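Local coordinates for N-terminal cyanobactin protease (Planktothrix agardhii NIES-596, PDB 4H6W), which probably acts as a subtilisin-like serine endopeptidase in maturation of the prenylagaramide cyanobactins, this chain being the N-terminal protease part of a longer protein, at residues R109-A114 with N120-S125. Residues are numbered along the deposited sequence; the frame is centred on the assembly and turned at random.
Sequences RAIEQA and NIINVS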
loop_
_atom_site.group_PDB
_atom_site.type_symbol
_atom_site.label_atom_id
_atom_site.label_comp_id
_atom_site.label_asym_id
_atom_site.label_seq_id
_atom_site.Cartn_x
_atom_site.Cartn_y
_atom_site.Cartn_z
ATOM N N ARG A 109 -14.857 -3.025 -9.809
ATOM C CA ARG A 109 -15.866 -1.989 -9.596
ATOM C C ARG A 109 -15.376 -0.982 -8.566
ATOM O O ARG A 109 -15.551 0.224 -8.736
ATOM C CB ARG A 109 -17.200 -2.580 -9.135
ATOM C CG ARG A 109 -18.016 -3.276 -10.212
ATOM C CD ARG A 109 -19.496 -3.109 -9.918
ATOM N NE ARG A 109 -20.320 -4.091 -10.617
ATOM C CZ ARG A 109 -20.644 -5.290 -10.132
ATOM N NH1 ARG A 109 -20.211 -5.678 -8.934
ATOM N NH2 ARG A 109 -21.408 -6.106 -10.851
ATOM N N ALA A 110 -14.749 -1.479 -7.500
ATOM C CA ALA A 110 -14.243 -0.613 -6.457
ATOM C C ALA A 110 -13.134 0.284 -7.018
ATOM O O ALA A 110 -13.134 1.501 -6.785
ATOM C CB ALA A 110 -13.768 -1.427 -5.269
ATOM N N ILE A 111 -12.214 -0.301 -7.786
ATOM C CA ILE A 111 -11.146 0.495 -8.402
ATOM C C ILE A 111 -11.767 1.594 -9.265
ATOM O O ILE A 111 -11.420 2.766 -9.123
ATOM C CB ILE A 111 -10.159 -0.360 -9.229
ATOM C CG1 ILE A 111 -9.449 -1.362 -8.335
ATOM C CG2 ILE A 111 -9.115 0.516 -9.907
ATOM C CD1 ILE A 111 -8.811 -2.498 -9.091
ATOM N N GLU A 112 -12.715 1.210 -10.121
ATOM C CA GLU A 112 -13.407 2.166 -10.980
ATOM C C GLU A 112 -13.999 3.314 -10.160
ATOM O O GLU A 112 -13.898 4.484 -10.536
ATOM C CB GLU A 112 -14.484 1.482 -11.821
ATOM C CG GLU A 112 -15.192 2.426 -12.799
ATOM C CD GLU A 112 -16.298 1.743 -13.597
ATOM O OE1 GLU A 112 -17.290 1.286 -12.980
ATOM O OE2 GLU A 112 -16.178 1.669 -14.842
ATOM N N GLN A 113 -14.596 2.972 -9.030
ATOM C CA GLN A 113 -15.215 3.975 -8.180
ATOM C C GLN A 113 -14.163 4.868 -7.512
ATOM O O GLN A 113 -14.332 6.100 -7.453
ATOM C CB GLN A 113 -16.125 3.326 -7.146
ATOM C CG GLN A 113 -17.096 4.312 -6.531
ATOM C CD GLN A 113 -18.035 3.669 -5.531
ATOM O OE1 GLN A 113 -17.794 2.547 -5.067
ATOM N NE2 GLN A 113 -19.124 4.382 -5.189
ATOM N N ALA A 114 -13.077 4.248 -7.042
ATOM C CA ALA A 114 -11.957 4.983 -6.451
ATOM C C ALA A 114 -11.412 6.007 -7.440
ATOM O O ALA A 114 -11.164 7.157 -7.076
ATOM C CB ALA A 114 -10.859 4.034 -6.005
ATOM N N ASN A 120 -5.682 9.221 -5.833
ATOM C CA ASN A 120 -4.391 9.259 -6.525
ATOM C C ASN A 120 -3.631 7.950 -6.371
ATOM O O ASN A 120 -2.877 7.532 -7.268
ATOM C CB ASN A 120 -3.546 10.399 -5.974
ATOM C CG ASN A 120 -4.202 11.734 -6.171
ATOM O OD1 ASN A 120 -4.336 12.196 -7.304
ATOM N ND2 ASN A 120 -4.633 12.361 -5.079
ATOM N N ILE A 121 -3.827 7.337 -5.206
ATOM C CA ILE A 121 -3.244 6.059 -4.866
ATOM C C ILE A 121 -4.356 5.106 -4.455
ATOM O O ILE A 121 -5.258 5.489 -3.711
ATOM C CB ILE A 121 -2.249 6.210 -3.707
ATOM C CG1 ILE A 121 -1.038 7.000 -4.184
ATOM C CG2 ILE A 121 -1.816 4.853 -3.175
ATOM C CD1 ILE A 121 -0.196 7.522 -3.056
ATOM N N ILE A 122 -4.287 3.871 -4.939
ATOM C CA ILE A 122 -5.242 2.848 -4.530
ATOM C C ILE A 122 -4.505 1.713 -3.838
ATOM O O ILE A 122 -3.645 1.072 -4.448
ATOM C CB ILE A 122 -6.077 2.313 -5.720
ATOM C CG1 ILE A 122 -6.981 3.428 -6.276
ATOM C CG2 ILE A 122 -6.905 1.103 -5.290
ATOM C CD1 ILE A 122 -7.635 3.093 -7.599
ATOM N N ASN A 123 -4.863 1.482 -2.574
ATOM C CA ASN A 123 -4.292 0.418 -1.752
ATOM C C ASN A 123 -5.125 -0.864 -1.697
ATOM O O ASN A 123 -6.273 -0.842 -1.262
ATOM C CB ASN A 123 -4.054 0.920 -0.322
ATOM C CG ASN A 123 -3.415 -0.134 0.558
ATOM O OD1 ASN A 123 -4.089 -1.039 1.070
ATOM N ND2 ASN A 123 -2.110 -0.038 0.726
ATOM N N VAL A 124 -4.537 -1.985 -2.091
ATOM C CA VAL A 124 -5.250 -3.266 -2.083
ATOM C C VAL A 124 -4.458 -4.283 -1.272
ATOM O O VAL A 124 -3.543 -4.923 -1.786
ATOM C CB VAL A 124 -5.515 -3.823 -3.520
ATOM C CG1 VAL A 124 -6.483 -4.993 -3.476
ATOM C CG2 VAL A 124 -6.075 -2.756 -4.439
ATOM N N SER A 125 -4.813 -4.427 -0.003
ATOM C CA SER A 125 -4.123 -5.340 0.910
ATOM C C SER A 125 -4.688 -6.753 0.819
ATOM O O SER A 125 -4.759 -7.474 1.793
ATOM C CB SER A 125 -4.196 -4.812 2.341
ATOM O OG SER A 125 -3.480 -3.602 2.423
#
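Ile122 meets helix 104-116 with the end of its side chain: CD1 lies 3.7 Å from CB of Ala114 and 3.8 Å from CG2 of Ile111, two residues spaced i, i+3 on one face of the helix. CG1 of Ile122 adds a second, slightly longer approach to the Ala114 methyl, at 3.9 Å from its CB. The two isoleucines cross at about a right angle, and on the helix side it is the short CG2 branch of Ile111 that does the touching. In Ile122 the CG1 arm stands anti to its carbonyl carbon (chi1 -66°) and runs on extended, which carries CD1 out to the helix. No hydrogen bond links the two segments; the three touching residues are apolar and buried, and the CA atoms of Ala114 and Ile122 are 7.3 Å apart, a close approach consistent with the small alanine side chain. Leu153 of strand 152-156 touches both isoleucines, while Ala26 and Leu28 of strand 24-28 lie against Ala114 and Ile111. Helix 104-116 thus packs on one face of the parallel subtilisin-type sheet and precedes strand 121-124, whose other face, through Ile121 and Asn123, rests on helix 223-243, which carries the predicted charge-relay Ser224 in its first turn.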